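Local coordinates for protein thioredoxin Reductase (Burkholderia cenocepacia, PDB 4F82) that probably acts as a thiol-specific peroxidase of the Prx5 subfamily of peroxiredoxins, reducing hydrogen peroxide and organic hydroperoxides and so protecting the cell against oxidative stress, at residues 30-34 and 35-39; 98-101 and 102-106. All coordinates share one frame; numbering follows the deposited sequence.

Contact 1: residues 30-34 and 35-39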
loop_
_atom_site.group_PDB
_atom_site.type_symbol
_atom_site.label_atom_id
_atom_site.label_comp_id
_atom_site.label_asym_id
_atom_site.label_seq_id
_atom_site.Cartn_x
_atom_site.Cartn_y
_atom_site.Cartn_z
ATOM N N GLU A 30 -3.446 -22.988 14.417
ATOM C CA GLU A 30 -2.554 -24.050 13.953
ATOM C C GLU A 30 -2.259 -23.898 12.450
ATOM O O GLU A 30 -3.135 -23.532 11.652
ATOM C CB GLU A 30 -3.139 -25.447 14.261
ATOM N N GLY A 31 -1.010 -24.154 12.072
ATOM C CA GLY A 31 -0.617 -24.038 10.684
ATOM C C GLY A 31 -0.296 -22.612 10.315
ATOM O O GLY A 31 0.163 -22.373 9.202
ATOM N N CYS A 32 -0.554 -21.666 11.227
ATOM C CA CYS A 32 -0.260 -20.244 10.962
ATOM C C CYS A 32 0.656 -19.594 11.975
ATOM O O CYS A 32 0.796 -20.052 13.104
ATOM C CB CYS A 32 -1.540 -19.389 10.928
ATOM S SG CYS A 32 -2.770 -19.941 9.741
ATOM N N THR A 33 1.232 -18.474 11.568
ATOM C CA THR A 33 2.020 -17.644 12.462
ATOM C C THR A 33 1.352 -16.264 12.600
ATOM O O THR A 33 0.414 -15.939 11.850
ATOM C CB THR A 33 3.417 -17.441 11.874
ATOM O OG1 THR A 33 3.294 -16.946 10.534
ATOM C CG2 THR A 33 4.166 -18.770 11.837
ATOM N N LEU A 34 1.817 -15.443 13.542
ATOM C CA LEU A 34 1.193 -14.133 13.722
ATOM C C LEU A 34 1.691 -13.170 12.656
ATOM O O LEU A 34 2.898 -13.107 12.356
ATOM C CB LEU A 34 1.440 -13.559 15.131
ATOM C CG LEU A 34 0.808 -14.329 16.314
ATOM C CD1 LEU A 34 1.335 -13.815 17.681
ATOM C CD2 LEU A 34 -0.731 -14.358 16.277
ATOM N N GLY A 35 0.762 -12.449 12.047
ATOM C CA GLY A 35 1.110 -11.516 10.991
ATOM C C GLY A 35 0.891 -12.138 9.633
ATOM O O GLY A 35 -0.009 -12.985 9.467
ATOM N N PRO A 36 1.705 -11.729 8.650
ATOM C CA PRO A 36 1.508 -12.179 7.269
ATOM C C PRO A 36 1.796 -13.675 7.073
ATOM O O PRO A 36 2.805 -14.211 7.555
ATOM C CB PRO A 36 2.504 -11.315 6.484
ATOM C CG PRO A 36 3.583 -10.987 7.489
ATOM C CD PRO A 36 2.821 -10.766 8.759
ATOM N N ASN A 37 0.863 -14.356 6.418
ATOM C CA ASN A 37 1.023 -15.763 6.088
ATOM C C ASN A 37 0.912 -15.947 4.579
ATOM O O ASN A 37 -0.084 -15.549 3.980
ATOM C CB ASN A 37 -0.048 -16.588 6.787
ATOM C CG ASN A 37 0.235 -16.794 8.255
ATOM O OD1 ASN A 37 0.526 -17.906 8.697
ATOM N ND2 ASN A 37 0.139 -15.726 9.023
ATOM N N ALA A 38 1.907 -16.577 3.959
ATOM C CA ALA A 38 1.859 -16.823 2.506
ATOM C C ALA A 38 0.921 -17.986 2.225
ATOM O O ALA A 38 0.867 -18.923 3.005
ATOM C CB ALA A 38 3.240 -17.175 1.994
ATOM N N CYS A 39 0.197 -17.946 1.109
ATOM C CA CYS A 39 -0.595 -19.102 0.733
ATOM C C CYS A 39 -0.768 -19.108 -0.772
ATOM O O CYS A 39 -0.703 -18.067 -1.412
ATOM C CB CYS A 39 -1.954 -19.060 1.412
ATOM S SG CYS A 39 -2.782 -17.535 0.978
HETATM O O HOH W 1 4.124 -13.975 10.177
#
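Asn37 ND2 is gripped by two carbonyl oxygens: it gives a nearly straight hydrogen bond to Thr33 O at 2.8 Å (N-H...O 174°) and a weak, bent one to Gly35 O. Thr33 O lies almost in the plane of the Asn37 amide, although ND2 stands above the plane of the Thr33 carbonyl. The other end of the amide is used as well, since Thr33 N donates to a lone pair of Asn37 OD1 at 3.0 Å. One side chain thus reads both the N-H and the C=O of Thr33, and this pairing fixes the rotation of the amide. With Asn37 CG beside its own backbone N (chi1 -77°), the group reaches back across the turn. The bend marks the entry into strand 35-40, an edge strand of the Redoxin-family sheet that pairs antiparallel with strand 20-25, where the backbones of Gly35 and Ile25 are hydrogen-bonded. Gly35, at phi 98°, makes the corner. Cys32 CA and CB lie beside Asn37 OD1, CA the nearer at 3.3 Å. Over the turn, a water donates to Leu34 O (2.6 Å) and Pro36 O and accepts from Thr33 OG1.

Contact 2: residues 98-101 and 102-106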
loop_
_atom_site.group_PDB
_atom_site.type_symbol
_atom_site.label_atom_id
_atom_site.label_comp_id
_atom_site.label_asym_id
_atom_site.label_seq_id
_atom_site.Cartn_x
_atom_site.Cartn_y
_atom_site.Cartn_z
ATOM N N GLY A 98 -4.249 -6.207 6.590
ATOM C CA GLY A 98 -4.592 -6.534 7.960
ATOM C C GLY A 98 -5.240 -5.379 8.717
ATOM O O GLY A 98 -6.292 -5.533 9.317
ATOM N N ALA A 99 -4.610 -4.213 8.686
ATOM C CA ALA A 99 -5.123 -3.037 9.372
ATOM C C ALA A 99 -6.453 -2.610 8.770
ATOM O O ALA A 99 -7.374 -2.208 9.484
ATOM C CB ALA A 99 -4.110 -1.891 9.252
ATOM N N TRP A 100 -6.539 -2.654 7.451
ATOM C CA TRP A 100 -7.785 -2.289 6.788
ATOM C C TRP A 100 -8.907 -3.233 7.190
ATOM O O TRP A 100 -10.024 -2.781 7.474
ATOM C CB TRP A 100 -7.584 -2.370 5.282
ATOM C CG TRP A 100 -8.590 -1.633 4.453
ATOM C CD1 TRP A 100 -9.229 -0.446 4.748
ATOM C CD2 TRP A 100 -9.063 -2.040 3.176
ATOM N NE1 TRP A 100 -10.082 -0.102 3.709
ATOM C CE2 TRP A 100 -9.984 -1.060 2.729
ATOM C CE3 TRP A 100 -8.795 -3.151 2.355
ATOM C CZ2 TRP A 100 -10.647 -1.162 1.500
ATOM C CZ3 TRP A 100 -9.437 -3.243 1.127
ATOM C CH2 TRP A 100 -10.351 -2.250 0.710
ATOM N N GLY A 101 -8.621 -4.541 7.222
ATOM C CA GLY A 101 -9.658 -5.529 7.524
ATOM C C GLY A 101 -10.191 -5.315 8.936
ATOM O O GLY A 101 -11.382 -5.451 9.180
ATOM N N ARG A 102 -9.304 -4.996 9.876
ATOM C CA ARG A 102 -9.720 -4.721 11.253
ATOM C C ARG A 102 -10.584 -3.453 11.281
ATOM O O ARG A 102 -11.608 -3.404 11.970
ATOM C CB ARG A 102 -8.507 -4.558 12.173
ATOM C CG ARG A 102 -7.729 -5.856 12.434
ATOM C CD ARG A 102 -6.700 -5.697 13.601
ATOM N NE ARG A 102 -5.699 -4.651 13.331
ATOM C CZ ARG A 102 -4.611 -4.861 12.583
ATOM N NH1 ARG A 102 -4.412 -6.068 12.066
ATOM N NH2 ARG A 102 -3.728 -3.890 12.356
ATOM N N ASP A 103 -10.197 -2.432 10.528
ATOM C CA ASP A 103 -11.025 -1.226 10.496
ATOM C C ASP A 103 -12.424 -1.561 9.961
ATOM O O ASP A 103 -13.407 -1.013 10.440
ATOM C CB ASP A 103 -10.392 -0.149 9.636
ATOM C CG ASP A 103 -9.332 0.616 10.355
ATOM O OD1 ASP A 103 -9.175 0.404 11.580
ATOM O OD2 ASP A 103 -8.664 1.448 9.694
ATOM N N LEU A 104 -12.525 -2.494 9.014
ATOM C CA LEU A 104 -13.820 -2.787 8.365
ATOM C C LEU A 104 -14.557 -4.011 8.933
ATOM O O LEU A 104 -15.593 -4.415 8.388
ATOM C CB LEU A 104 -13.626 -2.977 6.846
ATOM C CG LEU A 104 -13.036 -1.794 6.052
ATOM C CD1 LEU A 104 -12.730 -2.249 4.632
ATOM C CD2 LEU A 104 -13.987 -0.607 6.036
ATOM N N HIS A 105 -14.045 -4.601 10.020
ATOM C CA HIS A 105 -14.716 -5.728 10.711
ATOM C C HIS A 105 -14.990 -6.942 9.849
ATOM O O HIS A 105 -16.076 -7.527 9.908
ATOM C CB HIS A 105 -16.005 -5.267 11.383
ATOM C CG HIS A 105 -15.790 -4.118 12.309
ATOM N ND1 HIS A 105 -15.035 -4.227 13.461
ATOM C CD2 HIS A 105 -16.174 -2.822 12.231
ATOM C CE1 HIS A 105 -14.986 -3.053 14.064
ATOM N NE2 HIS A 105 -15.664 -2.182 13.335
ATOM N N THR A 106 -13.979 -7.332 9.080
ATOM C CA THR A 106 -14.095 -8.383 8.092
ATOM C C THR A 106 -13.845 -9.786 8.661
ATOM O O THR A 106 -14.113 -10.790 7.990
ATOM C CB THR A 106 -13.069 -8.134 6.989
ATOM O OG1 THR A 106 -11.734 -8.232 7.534
ATOM C CG2 THR A 106 -13.256 -6.744 6.406
HETATM O O HOH W 2 -6.757 -0.957 11.716
#
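Leu104 lays its CD1 methyl over one face of the Trp100 indole in a CH-pi contact, 3.6 Å from the centroid of the five-membered ring and 18° off its normal. Just past this pair, helix 94-103 ends in a Schellman motif: Thr106 N donates to Gly101 O at 3.2 Å, His105 N makes a weak bond to Arg102 O, and His105, with positive phi, is the C-prime residue. The helix belongs to a beta-alpha-beta unit with strands 85-90 and 111-114.

The inward side is tightly packed. Trp100 CG sits anti to the backbone N (chi1 -162°), and the indole reaches toward helix 61-80, where NE1 is hydrogen-bonded to Ser64 OG and the ring touches Cys63, the predicted peroxidatic cysteine. Leu104 and Trp100 both rest on Val68. Thr106 OG1 lies 3.4 Å from Gly101 CA, against the bare backbone of the glycine.

The outward side, formed by Arg102, Asp103 and a water, is looser and polar. Arg102 bends at chi3 (-60°) and folds back along the helix, so that one face of its guanidinium lies over Gly98 O and Ala99 CA. Its NH2 reaches to within 3.7 Å of the CB of buried Ala99, whose methyl packs on Phe59 of the second subunit. The water donates to Ala99 O at 2.6 Å and more weakly to Asp103 OD1 at 2.8 Å.

How the contacts relate
From the N terminus, the chain leaves strand 20-25, runs through an exposed loop and meets contact 1, where residues 30-34 turn into strand 35-40 and close the connection between these two antiparallel strands. It then passes through strand 49-55, helix 61-80, which carries Cys63, and strand 85-90 before reaching contact 2, which ends helix 94-103 and directs the chain toward strand 111-114. The two contacts are local and in series, neither nesting nor crossing. Their centres lie about 17 Å apart and they do not touch, yet Pro36 packs on Ala94 and Phe95 at the start of the helix, and strand 20-25 pairs with both 35-40 and 111-114.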